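Local coordinates for protein BfpC (Escherichia coli, PDB 3VHJ) that probably serves, through this N-terminal cytoplasmic domain of a longer membrane protein, in the biogenesis of type IV pili, at residues L6-V18 and L88-G100. The protein carries 1 engineered substitution. Sequence-based numbering, arbitrary orientation.
Sequences LGVAVIGSKQYAV and LFPADNELWLVIG
Val10 on the edge of strand 8-11 is met by Asp92 and Asn93 in a docking of two beta hairpins from different sheets, made by the loop between strands 85-90 and 96-101. Hydrogen bonds from loop to edge and a small apolar patch hold it. Strand 8-11 is an outermost strand of its sheet; its other edge pairs with 14-17, to which a type II' turn from Ile11 to Lys14 connects it. Four hydrogen bonds join the loop to this edge and to the turn that follows it. Asn93 does the work of a strand partner: its ND2 gives a hydrogen bond to Val8 O at 3.0 Å, close to the amide plane. Its OD1 accepts from Val10 N, also at 3.0 Å, but the donor sits above the carbonyl plane. CG of Asn93 lies between the backbone N and the carbonyl carbon (chi1 59°), which carries the amide over to the strand, with Val10 CG2 against CG. The loop backbone adds one bond, from Asp92 N to Val10 O at 2.8 Å. Asp92 OD2 then takes Gly12 N at 2.6 Å, on its anti side and out of the carboxylate plane. An alanine in place of Asn93 would probably leave Val8 O and Val10 N without these mates and weaken the loop's hold on the strand. Beneath the polar row, Ala9 CB rests on Ala91 CB and on Leu95 CD2 (4.0 Å). Val18 CG2 meets Leu97 CD2 at 3.9 Å and points at the tip of Leu95. Leu6 crosses Leu95 at about a right angle, CD2 to CD1 at 3.6 Å. Leu74 of helix 74-77 also touches Val18 and Leu97. The chemistry thus implies two layers: directional bonds set how the loop lies along the strand edge, while the apolar patch of Ala9, Val18, Leu95 and Leu97, all buried, packs the two hairpins together.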
loop_
_atom_site.group_PDB
_atom_site.type_symbol
_atom_site.label_atom_id
_atom_site.label_comp_id
_atom_site.label_asym_id
_atom_site.label_seq_id
_atom_site.Cartn_x
_atom_site.Cartn_y
_atom_site.Cartn_z
ATOM N N LEU A 6 -1.527 -13.373 -3.105
ATOM C CA LEU A 6 -2.096 -12.067 -3.428
ATOM C C LEU A 6 -1.316 -10.917 -2.804
ATOM O O LEU A 6 -1.367 -9.789 -3.293
ATOM C CB LEU A 6 -3.540 -11.989 -2.933
ATOM C CG LEU A 6 -4.697 -12.205 -3.906
ATOM C CD1 LEU A 6 -5.996 -12.356 -3.117
ATOM C CD2 LEU A 6 -4.786 -11.025 -4.870
ATOM N N GLY A 7 -0.603 -11.203 -1.721
ATOM C CA GLY A 7 0.143 -10.160 -1.043
ATOM C C GLY A 7 1.544 -9.859 -1.542
ATOM O O GLY A 7 2.250 -9.054 -0.933
ATOM N N VAL A 8 1.966 -10.486 -2.635
ATOM C CA VAL A 8 3.309 -10.231 -3.145
ATOM C C VAL A 8 3.295 -9.769 -4.594
ATOM O O VAL A 8 2.883 -10.501 -5.489
ATOM C CB VAL A 8 4.205 -11.488 -3.018
ATOM C CG1 VAL A 8 5.606 -11.193 -3.530
ATOM C CG2 VAL A 8 4.269 -11.927 -1.565
ATOM N N ALA A 9 3.764 -8.549 -4.824
ATOM C CA ALA A 9 3.791 -8.014 -6.174
ATOM C C ALA A 9 5.203 -8.008 -6.733
ATOM O O ALA A 9 6.177 -7.923 -5.988
ATOM C CB ALA A 9 3.221 -6.595 -6.182
ATOM N N VAL A 10 5.305 -8.118 -8.052
ATOM C CA VAL A 10 6.597 -8.076 -8.720
ATOM C C VAL A 10 6.614 -6.829 -9.592
ATOM O O VAL A 10 5.694 -6.590 -10.372
ATOM C CB VAL A 10 6.834 -9.298 -9.643
ATOM C CG1 VAL A 10 8.143 -9.117 -10.412
ATOM C CG2 VAL A 10 6.886 -10.573 -8.830
ATOM N N ILE A 11 7.651 -6.019 -9.430
ATOM C CA ILE A 11 7.808 -4.814 -10.226
ATOM C C ILE A 11 9.253 -4.854 -10.682
ATOM O O ILE A 11 10.164 -4.582 -9.906
ATOM C CB ILE A 11 7.551 -3.541 -9.397
ATOM C CG1 ILE A 11 6.126 -3.567 -8.841
ATOM C CG2 ILE A 11 7.745 -2.304 -10.268
ATOM C CD1 ILE A 11 5.849 -2.488 -7.815
ATOM N N GLY A 12 9.458 -5.220 -11.941
ATOM C CA GLY A 12 10.808 -5.312 -12.457
ATOM C C GLY A 12 11.503 -6.506 -11.827
ATOM O O GLY A 12 10.991 -7.624 -11.874
ATOM N N SER A 13 12.663 -6.272 -11.225
ATOM C CA SER A 13 13.408 -7.353 -10.588
ATOM C C SER A 13 13.189 -7.357 -9.082
ATOM O O SER A 13 13.902 -8.043 -8.352
ATOM C CB SER A 13 14.907 -7.205 -10.872
ATOM O OG SER A 13 15.441 -6.058 -10.226
ATOM N N LYS A 14 12.201 -6.598 -8.615
ATOM C CA LYS A 14 11.936 -6.519 -7.181
ATOM C C LYS A 14 10.586 -7.092 -6.772
ATOM O O LYS A 14 9.614 -7.038 -7.523
ATOM C CB LYS A 14 12.015 -5.065 -6.708
ATOM C CG LYS A 14 13.313 -4.341 -7.049
ATOM C CD LYS A 14 14.512 -4.945 -6.341
ATOM C CE LYS A 14 15.780 -4.167 -6.683
ATOM N NZ LYS A 14 17.003 -4.762 -6.073
ATOM N N GLN A 15 10.540 -7.637 -5.566
ATOM C CA GLN A 15 9.315 -8.203 -5.021
ATOM C C GLN A 15 8.917 -7.329 -3.840
ATOM O O GLN A 15 9.776 -6.892 -3.067
ATOM C CB GLN A 15 9.555 -9.655 -4.589
ATOM C CG GLN A 15 9.694 -10.603 -5.787
ATOM C CD GLN A 15 10.132 -12.006 -5.407
ATOM O OE1 GLN A 15 10.294 -12.871 -6.275
ATOM N NE2 GLN A 15 10.334 -12.240 -4.117
ATOM N N TYR A 16 7.623 -7.059 -3.714
ATOM C CA TYR A 16 7.122 -6.207 -2.644
ATOM C C TYR A 16 5.880 -6.773 -1.992
ATOM O O TYR A 16 5.046 -7.395 -2.654
ATOM C CB TYR A 16 6.738 -4.839 -3.189
ATOM C CG TYR A 16 7.851 -4.083 -3.859
ATOM C CD1 TYR A 16 8.692 -3.257 -3.125
ATOM C CD2 TYR A 16 8.036 -4.161 -5.237
ATOM C CE1 TYR A 16 9.692 -2.513 -3.745
ATOM C CE2 TYR A 16 9.037 -3.424 -5.868
ATOM C CZ TYR A 16 9.857 -2.600 -5.114
ATOM O OH TYR A 16 10.831 -1.844 -5.725
ATOM N N ALA A 17 5.753 -6.522 -0.695
ATOM C CA ALA A 17 4.586 -6.953 0.051
ATOM C C ALA A 17 3.523 -5.894 -0.217
ATOM O O ALA A 17 3.765 -4.704 -0.010
ATOM C CB ALA A 17 4.910 -7.004 1.546
ATOM N N VAL A 18 2.359 -6.322 -0.702
ATOM C CA VAL A 18 1.256 -5.407 -0.972
ATOM C C VAL A 18 0.005 -5.919 -0.255
ATOM O O VAL A 18 -0.003 -7.029 0.277
ATOM C CB VAL A 18 0.963 -5.289 -2.504
ATOM C CG1 VAL A 18 2.162 -4.681 -3.216
ATOM C CG2 VAL A 18 0.652 -6.661 -3.091
ATOM N N LEU A 88 -4.369 3.016 -10.094
ATOM C CA LEU A 88 -4.669 1.630 -10.418
ATOM C C LEU A 88 -3.459 1.230 -11.261
ATOM O O LEU A 88 -3.177 1.857 -12.284
ATOM C CB LEU A 88 -5.948 1.555 -11.253
ATOM C CG LEU A 88 -6.321 0.217 -11.893
ATOM C CD1 LEU A 88 -6.579 -0.833 -10.828
ATOM C CD2 LEU A 88 -7.563 0.419 -12.760
ATOM N N PHE A 89 -2.739 0.200 -10.827
ATOM C CA PHE A 89 -1.531 -0.227 -11.527
ATOM C C PHE A 89 -1.415 -1.732 -11.694
ATOM O O PHE A 89 -1.710 -2.490 -10.777
ATOM C CB PHE A 89 -0.281 0.193 -10.748
ATOM C CG PHE A 89 -0.147 1.666 -10.512
ATOM C CD1 PHE A 89 0.460 2.483 -11.459
ATOM C CD2 PHE A 89 -0.547 2.224 -9.301
ATOM C CE1 PHE A 89 0.678 3.832 -11.197
ATOM C CE2 PHE A 89 -0.334 3.571 -9.033
ATOM C CZ PHE A 89 0.280 4.374 -9.979
ATOM N N PRO A 90 -0.957 -2.183 -12.869
ATOM C CA PRO A 90 -0.793 -3.619 -13.103
ATOM C C PRO A 90 0.624 -3.946 -12.631
ATOM O O PRO A 90 1.558 -3.212 -12.957
ATOM C CB PRO A 90 -0.886 -3.755 -14.628
ATOM C CG PRO A 90 -1.276 -2.367 -15.134
ATOM C CD PRO A 90 -0.759 -1.420 -14.112
ATOM N N ALA A 91 0.792 -5.009 -11.850
ATOM C CA ALA A 91 2.131 -5.405 -11.413
ATOM C C ALA A 91 2.635 -6.323 -12.525
ATOM O O ALA A 91 1.902 -6.593 -13.478
ATOM C CB ALA A 91 2.072 -6.157 -10.089
ATOM N N ASP A 92 3.864 -6.814 -12.413
ATOM C CA ASP A 92 4.409 -7.677 -13.456
ATOM C C ASP A 92 3.996 -9.136 -13.345
ATOM O O ASP A 92 4.227 -9.917 -14.268
ATOM C CB ASP A 92 5.939 -7.611 -13.466
ATOM C CG ASP A 92 6.462 -6.245 -13.839
ATOM O OD1 ASP A 92 5.678 -5.431 -14.364
ATOM O OD2 ASP A 92 7.663 -5.991 -13.619
ATOM N N ASN A 93 3.373 -9.501 -12.230
ATOM C CA ASN A 93 2.985 -10.887 -12.012
ATOM C C ASN A 93 1.486 -11.196 -11.982
ATOM O O ASN A 93 1.002 -11.857 -11.065
ATOM C CB ASN A 93 3.645 -11.389 -10.724
ATOM C CG ASN A 93 3.250 -10.570 -9.509
ATOM O OD1 ASN A 93 3.010 -9.365 -9.610
ATOM N ND2 ASN A 93 3.196 -11.218 -8.346
ATOM N N GLU A 94 0.755 -10.727 -12.989
ATOM C CA GLU A 94 -0.678 -11.001 -13.085
ATOM C C GLU A 94 -1.458 -10.455 -11.895
ATOM O O GLU A 94 -2.490 -11.013 -11.511
ATOM C CB GLU A 94 -0.923 -12.512 -13.152
ATOM C CG GLU A 94 0.098 -13.316 -13.949
ATOM C CD GLU A 94 -0.035 -13.113 -15.436
ATOM O OE1 GLU A 94 0.576 -13.893 -16.197
ATOM O OE2 GLU A 94 -0.747 -12.173 -15.843
ATOM N N LEU A 95 -0.971 -9.376 -11.301
ATOM C CA LEU A 95 -1.656 -8.806 -10.152
ATOM C C LEU A 95 -1.956 -7.333 -10.409
ATOM O O LEU A 95 -1.177 -6.642 -11.060
ATOM C CB LEU A 95 -0.769 -8.959 -8.912
ATOM C CG LEU A 95 -1.326 -8.667 -7.521
ATOM C CD1 LEU A 95 -2.391 -9.701 -7.155
ATOM C CD2 LEU A 95 -0.175 -8.714 -6.516
ATOM N N TRP A 96 -3.091 -6.865 -9.900
ATOM C CA TRP A 96 -3.473 -5.471 -10.046
ATOM C C TRP A 96 -3.409 -4.798 -8.691
ATOM O O TRP A 96 -3.862 -5.354 -7.692
ATOM C CB TRP A 96 -4.877 -5.351 -10.632
ATOM C CG TRP A 96 -4.877 -5.649 -12.089
ATOM C CD1 TRP A 96 -4.946 -6.882 -12.679
ATOM C CD2 TRP A 96 -4.703 -4.705 -13.145
ATOM N NE1 TRP A 96 -4.819 -6.758 -14.043
ATOM C CE2 TRP A 96 -4.668 -5.432 -14.356
ATOM C CE3 TRP A 96 -4.571 -3.309 -13.189
ATOM C CZ2 TRP A 96 -4.505 -4.811 -15.596
ATOM C CZ3 TRP A 96 -4.411 -2.692 -14.422
ATOM C CH2 TRP A 96 -4.379 -3.446 -15.610
ATOM N N LEU A 97 -2.851 -3.595 -8.671
ATOM C CA LEU A 97 -2.691 -2.840 -7.439
ATOM C C LEU A 97 -3.480 -1.534 -7.443
ATOM O O LEU A 97 -3.548 -0.849 -8.458
ATOM C CB LEU A 97 -1.210 -2.510 -7.237
ATOM C CG LEU A 97 -0.214 -3.668 -7.359
ATOM C CD1 LEU A 97 1.204 -3.114 -7.261
ATOM C CD2 LEU A 97 -0.480 -4.708 -6.272
ATOM N N VAL A 98 -4.087 -1.207 -6.305
ATOM C CA VAL A 98 -4.813 0.049 -6.159
ATOM C C VAL A 98 -4.231 0.666 -4.895
ATOM O O VAL A 98 -4.337 0.090 -3.814
ATOM C CB VAL A 98 -6.327 -0.156 -5.983
ATOM C CG1 VAL A 98 -7.013 1.206 -5.796
ATOM C CG2 VAL A 98 -6.894 -0.858 -7.214
ATOM N N ILE A 99 -3.606 1.827 -5.038
ATOM C CA ILE A 99 -2.968 2.486 -3.910
ATOM C C ILE A 99 -3.404 3.933 -3.747
ATOM O O ILE A 99 -3.964 4.525 -4.658
ATOM C CB ILE A 99 -1.433 2.432 -4.055
ATOM C CG1 ILE A 99 -0.979 3.285 -5.233
ATOM C CG2 ILE A 99 -0.987 0.991 -4.295
ATOM C CD1 ILE A 99 0.522 3.294 -5.430
ATOM N N GLY A 100 -3.140 4.492 -2.571
ATOM C CA GLY A 100 -3.512 5.869 -2.299
ATOM C C GLY A 100 -2.805 6.389 -1.062
ATOM O O GLY A 100 -2.828 5.742 -0.015
#